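Local coordinates for transferrin binding protein B (Actinobacillus suis, PDB 3PQU), which probably binds host transferrin at the bacterial outer membrane as a surface lipoprotein, helping the pathogen acquire iron, at residues Asp470-Leu482 against Phe492-Ile504. Residues are numbered along the deposited sequence; the frame is centred on the assembly and turned at random.
Sequences DVNFSDKKVNGKL and FTVDATINGNGFI
Ile-498 packs against Val-478 near the end of an antiparallel pair where strand 492-499 turns: its buried side chain brings CG1 to 3.5 Å from Val-478 CG2, tighter than usual for two carbons, and the side chains cross at about a right angle. With CG1 beside the backbone N and the chain extended beyond it (chi2 -180°), CD1 runs on to Val-471 CG1 (4.1 Å) and Phe-473 CD1 (4.0 Å). A CB-branched chain suits this place because its second arm, CG2, meets the aliphatic part of exposed Lys-476, whose CD lies 3.9 Å away while the amine leads away from it. Further along the same face, small Ala-496 and Gly-480 leave room for Val-478 and Val-494, and Leu-482 CD1 touches Val-494 CG2 at 4.2 Å. The other face carries Lys-477, Asn-479, Lys-481, Thr-493, Asp-495 and Thr-497, polar residues suited to the more exposed side. Seven backbone hydrogen bonds set this register, from Ile-498 N to Lys-476 O (3.3 Å) through to the reciprocal pair of Leu-482 and Phe-492, where Leu-482 N reaches Phe-492 O at 2.7 Å. In the turn between strands 467-472 and 477-482, Asn-472 OD1 accepts from Asp-475 N (3.0 Å), an Asx motif, and Lys-476 and Lys-477 together face Asn-472 in a G1 bulge. A type II' turn, with Gly-500 at positive phi, leads from Asn-499 to Gly-502. The alternation gives hairpin 477-482/492-499 one apolar and one polar face, as in the antiparallel barrel of the TbpB C-lobe, where strand 531-538 brings Phe-537 against Val-471, Val-478 and Ile-498.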
loop_
_atom_site.group_PDB
_atom_site.type_symbol
_atom_site.label_atom_id
_atom_site.label_comp_id
_atom_site.label_asym_id
_atom_site.label_seq_id
_atom_site.Cartn_x
_atom_site.Cartn_y
_atom_site.Cartn_z
ATOM N N ASP A 470 -5.657 23.982 23.235
ATOM C CA ASP A 470 -6.632 23.610 24.237
ATOM C C ASP A 470 -7.646 22.743 23.518
ATOM O O ASP A 470 -8.244 23.158 22.520
ATOM C CB ASP A 470 -7.291 24.843 24.865
ATOM C CG ASP A 470 -6.304 25.702 25.630
ATOM O OD1 ASP A 470 -6.314 26.937 25.436
ATOM O OD2 ASP A 470 -5.509 25.140 26.416
ATOM N N VAL A 471 -7.806 21.523 24.007
ATOM C CA VAL A 471 -8.746 20.589 23.412
ATOM C C VAL A 471 -9.893 20.303 24.375
ATOM O O VAL A 471 -9.675 19.820 25.488
ATOM C CB VAL A 471 -8.047 19.280 22.996
ATOM C CG1 VAL A 471 -9.067 18.249 22.539
ATOM C CG2 VAL A 471 -7.038 19.556 21.885
ATOM N N ASN A 472 -11.110 20.631 23.951
ATOM C CA ASN A 472 -12.292 20.399 24.773
ATOM C C ASN A 472 -13.153 19.311 24.154
ATOM O O ASN A 472 -13.941 19.575 23.243
ATOM C CB ASN A 472 -13.108 21.681 24.926
ATOM C CG ASN A 472 -14.139 21.594 26.038
ATOM O OD1 ASN A 472 -14.853 20.599 26.170
ATOM N ND2 ASN A 472 -14.229 22.652 26.842
ATOM N N PHE A 473 -12.997 18.089 24.647
ATOM C CA PHE A 473 -13.739 16.957 24.111
ATOM C C PHE A 473 -15.225 17.067 24.446
ATOM O O PHE A 473 -16.069 16.521 23.736
ATOM C CB PHE A 473 -13.154 15.631 24.616
ATOM C CG PHE A 473 -11.782 15.321 24.073
ATOM C CD1 PHE A 473 -11.608 14.979 22.734
ATOM C CD2 PHE A 473 -10.664 15.352 24.901
ATOM C CE1 PHE A 473 -10.338 14.681 22.224
ATOM C CE2 PHE A 473 -9.387 15.055 24.404
ATOM C CZ PHE A 473 -9.224 14.719 23.060
ATOM N N SER A 474 -15.546 17.794 25.515
ATOM C CA SER A 474 -16.943 17.964 25.916
ATOM C C SER A 474 -17.769 18.732 24.888
ATOM O O SER A 474 -18.776 18.225 24.387
ATOM C CB SER A 474 -17.049 18.613 27.294
ATOM O OG SER A 474 -16.975 17.628 28.307
ATOM N N ASP A 475 -17.354 19.951 24.567
ATOM C CA ASP A 475 -18.065 20.711 23.543
ATOM C C ASP A 475 -17.333 20.678 22.207
ATOM O O ASP A 475 -17.451 21.600 21.397
ATOM C CB ASP A 475 -18.360 22.145 23.998
ATOM C CG ASP A 475 -17.150 22.835 24.579
ATOM O OD1 ASP A 475 -16.028 22.561 24.101
ATOM O OD2 ASP A 475 -17.323 23.656 25.507
ATOM N N LYS A 476 -16.578 19.600 22.000
ATOM C CA LYS A 476 -15.953 19.290 20.716
ATOM C C LYS A 476 -15.249 20.478 20.066
ATOM O O LYS A 476 -15.562 20.853 18.936
ATOM C CB LYS A 476 -16.984 18.698 19.752
ATOM C CG LYS A 476 -17.581 17.386 20.225
ATOM C CD LYS A 476 -16.497 16.334 20.402
ATOM C CE LYS A 476 -17.072 15.035 20.941
ATOM N NZ LYS A 476 -18.077 14.449 20.013
ATOM N N LYS A 477 -14.291 21.058 20.778
ATOM C CA LYS A 477 -13.555 22.199 20.247
ATOM C C LYS A 477 -12.046 22.080 20.411
ATOM O O LYS A 477 -11.543 21.601 21.429
ATOM C CB LYS A 477 -14.047 23.501 20.879
ATOM C CG LYS A 477 -15.428 23.927 20.411
ATOM C CD LYS A 477 -15.374 25.244 19.642
ATOM C CE LYS A 477 -14.751 25.078 18.266
ATOM N NZ LYS A 477 -14.609 26.382 17.552
ATOM N N VAL A 478 -11.332 22.521 19.386
ATOM C CA VAL A 478 -9.884 22.606 19.434
ATOM C C VAL A 478 -9.488 24.055 19.186
ATOM O O VAL A 478 -9.937 24.671 18.218
ATOM C CB VAL A 478 -9.234 21.703 18.369
ATOM C CG1 VAL A 478 -7.715 21.831 18.411
ATOM C CG2 VAL A 478 -9.658 20.255 18.571
ATOM N N ASN A 479 -8.671 24.607 20.076
ATOM C CA ASN A 479 -8.137 25.948 19.879
ATOM C C ASN A 479 -6.628 25.943 19.999
ATOM O O ASN A 479 -6.069 25.377 20.938
ATOM C CB ASN A 479 -8.761 26.929 20.864
ATOM C CG ASN A 479 -10.261 26.992 20.722
ATOM O OD1 ASN A 479 -10.783 27.734 19.889
ATOM N ND2 ASN A 479 -10.965 26.187 21.512
ATOM N N GLY A 480 -5.968 26.570 19.037
ATOM C CA GLY A 480 -4.536 26.416 18.919
ATOM C C GLY A 480 -3.794 27.721 18.785
ATOM O O GLY A 480 -4.324 28.709 18.285
ATOM N N LYS A 481 -2.550 27.712 19.241
ATOM C CA LYS A 481 -1.666 28.851 19.099
ATOM C C LYS A 481 -0.342 28.345 18.544
ATOM O O LYS A 481 0.207 27.370 19.046
ATOM C CB LYS A 481 -1.456 29.532 20.455
ATOM C CG LYS A 481 -2.738 30.045 21.112
ATOM C CD LYS A 481 -2.453 30.707 22.452
ATOM C CE LYS A 481 -3.678 31.464 22.961
ATOM N NZ LYS A 481 -3.410 32.219 24.221
ATOM N N LEU A 482 0.156 29.000 17.500
ATOM C CA LEU A 482 1.450 28.658 16.918
ATOM C C LEU A 482 2.410 29.850 16.922
ATOM O O LEU A 482 2.107 30.902 16.351
ATOM C CB LEU A 482 1.272 28.139 15.498
ATOM C CG LEU A 482 0.774 26.700 15.382
ATOM C CD1 LEU A 482 -0.737 26.631 15.320
ATOM C CD2 LEU A 482 1.367 26.095 14.150
ATOM N N PHE A 492 0.317 32.387 14.267
ATOM C CA PHE A 492 -0.899 31.768 13.749
ATOM C C PHE A 492 -1.752 31.245 14.898
ATOM O O PHE A 492 -1.230 30.658 15.843
ATOM C CB PHE A 492 -0.559 30.590 12.830
ATOM C CG PHE A 492 -0.258 30.978 11.409
ATOM C CD1 PHE A 492 1.041 30.961 10.931
ATOM C CD2 PHE A 492 -1.278 31.332 10.543
ATOM C CE1 PHE A 492 1.319 31.303 9.623
ATOM C CE2 PHE A 492 -1.005 31.674 9.233
ATOM C CZ PHE A 492 0.294 31.658 8.773
ATOM N N THR A 493 -3.060 31.450 14.822
ATOM C CA THR A 493 -3.972 30.738 15.711
ATOM C C THR A 493 -4.872 29.827 14.890
ATOM O O THR A 493 -5.007 29.999 13.678
ATOM C CB THR A 493 -4.851 31.685 16.558
ATOM O OG1 THR A 493 -5.806 32.346 15.720
ATOM C CG2 THR A 493 -3.997 32.712 17.281
ATOM N N VAL A 494 -5.485 28.856 15.554
ATOM C CA VAL A 494 -6.409 27.953 14.886
ATOM C C VAL A 494 -7.699 27.768 15.671
ATOM O O VAL A 494 -7.684 27.577 16.886
ATOM C CB VAL A 494 -5.792 26.565 14.657
ATOM C CG1 VAL A 494 -6.831 25.632 14.074
ATOM C CG2 VAL A 494 -4.584 26.659 13.740
ATOM N N ASP A 495 -8.817 27.823 14.959
ATOM C CA ASP A 495 -10.116 27.524 15.539
ATOM C C ASP A 495 -10.723 26.389 14.733
ATOM O O ASP A 495 -10.922 26.515 13.526
ATOM C CB ASP A 495 -11.025 28.749 15.477
ATOM C CG ASP A 495 -10.272 30.040 15.722
ATOM O OD1 ASP A 495 -10.368 30.579 16.845
ATOM O OD2 ASP A 495 -9.580 30.510 14.795
ATOM N N ALA A 496 -11.013 25.279 15.396
ATOM C CA ALA A 496 -11.491 24.103 14.684
ATOM C C ALA A 496 -12.552 23.334 15.454
ATOM O O ALA A 496 -12.779 23.565 16.640
ATOM C CB ALA A 496 -10.321 23.186 14.324
ATOM N N THR A 497 -13.197 22.407 14.762
ATOM C CA THR A 497 -14.232 21.595 15.368
ATOM C C THR A 497 -13.874 20.116 15.283
ATOM O O THR A 497 -13.462 19.615 14.232
ATOM C CB THR A 497 -15.593 21.841 14.703
ATOM O OG1 THR A 497 -15.973 23.211 14.887
ATOM C CG2 THR A 497 -16.649 20.938 15.312
ATOM N N ILE A 498 -14.028 19.424 16.405
ATOM C CA ILE A 498 -13.810 17.989 16.449
ATOM C C ILE A 498 -14.987 17.247 15.837
ATOM O O ILE A 498 -16.116 17.342 16.316
ATOM C CB ILE A 498 -13.650 17.493 17.893
ATOM C CG1 ILE A 498 -12.505 18.226 18.593
ATOM C CG2 ILE A 498 -13.453 15.985 17.913
ATOM C CD1 ILE A 498 -12.284 17.783 20.018
ATOM N N ASN A 499 -14.720 16.509 14.771
ATOM C CA ASN A 499 -15.714 15.618 14.206
ATOM C C ASN A 499 -15.068 14.259 13.985
ATOM O O ASN A 499 -14.108 14.140 13.219
ATOM C CB ASN A 499 -16.266 16.179 12.896
ATOM C CG ASN A 499 -17.471 15.409 12.395
ATOM O OD1 ASN A 499 -18.343 15.021 13.174
ATOM N ND2 ASN A 499 -17.527 15.182 11.088
ATOM N N GLY A 500 -15.580 13.245 14.678
ATOM C CA GLY A 500 -15.026 11.904 14.608
ATOM C C GLY A 500 -13.691 11.788 15.326
ATOM O O GLY A 500 -13.584 12.084 16.514
ATOM N N ASN A 501 -12.666 11.342 14.606
ATOM C CA ASN A 501 -11.332 11.253 15.178
ATOM C C ASN A 501 -10.386 12.277 14.567
ATOM O O ASN A 501 -9.169 12.107 14.611
ATOM C CB ASN A 501 -10.767 9.847 15.030
ATOM C CG ASN A 501 -10.842 9.340 13.604
ATOM O OD1 ASN A 501 -11.139 10.097 12.684
ATOM N ND2 ASN A 501 -10.576 8.052 13.416
ATOM N N GLY A 502 -10.957 13.332 13.988
ATOM C CA GLY A 502 -10.175 14.417 13.413
ATOM C C GLY A 502 -10.815 15.764 13.696
ATOM O O GLY A 502 -11.862 15.832 14.338
ATOM N N PHE A 503 -10.189 16.838 13.228
ATOM C CA PHE A 503 -10.773 18.169 13.365
ATOM C C PHE A 503 -10.614 19.003 12.091
ATOM O O PHE A 503 -9.754 18.726 11.250
ATOM C CB PHE A 503 -10.186 18.910 14.577
ATOM C CG PHE A 503 -8.696 19.087 14.520
ATOM C CD1 PHE A 503 -8.140 20.204 13.918
ATOM C CD2 PHE A 503 -7.850 18.134 15.067
ATOM C CE1 PHE A 503 -6.767 20.369 13.860
ATOM C CE2 PHE A 503 -6.478 18.292 15.014
ATOM C CZ PHE A 503 -5.934 19.410 14.411
ATOM N N ILE A 504 -11.457 20.021 11.954
ATOM C CA ILE A 504 -11.434 20.875 10.775
ATOM C C ILE A 504 -11.817 22.287 11.182
ATOM O O ILE A 504 -12.688 22.471 12.028
ATOM C CB ILE A 504 -12.410 20.371 9.688
ATOM C CG1 ILE A 504 -12.182 18.883 9.401
ATOM C CG2 ILE A 504 -12.264 21.190 8.409
ATOM C CD1 ILE A 504 -13.154 18.299 8.402
#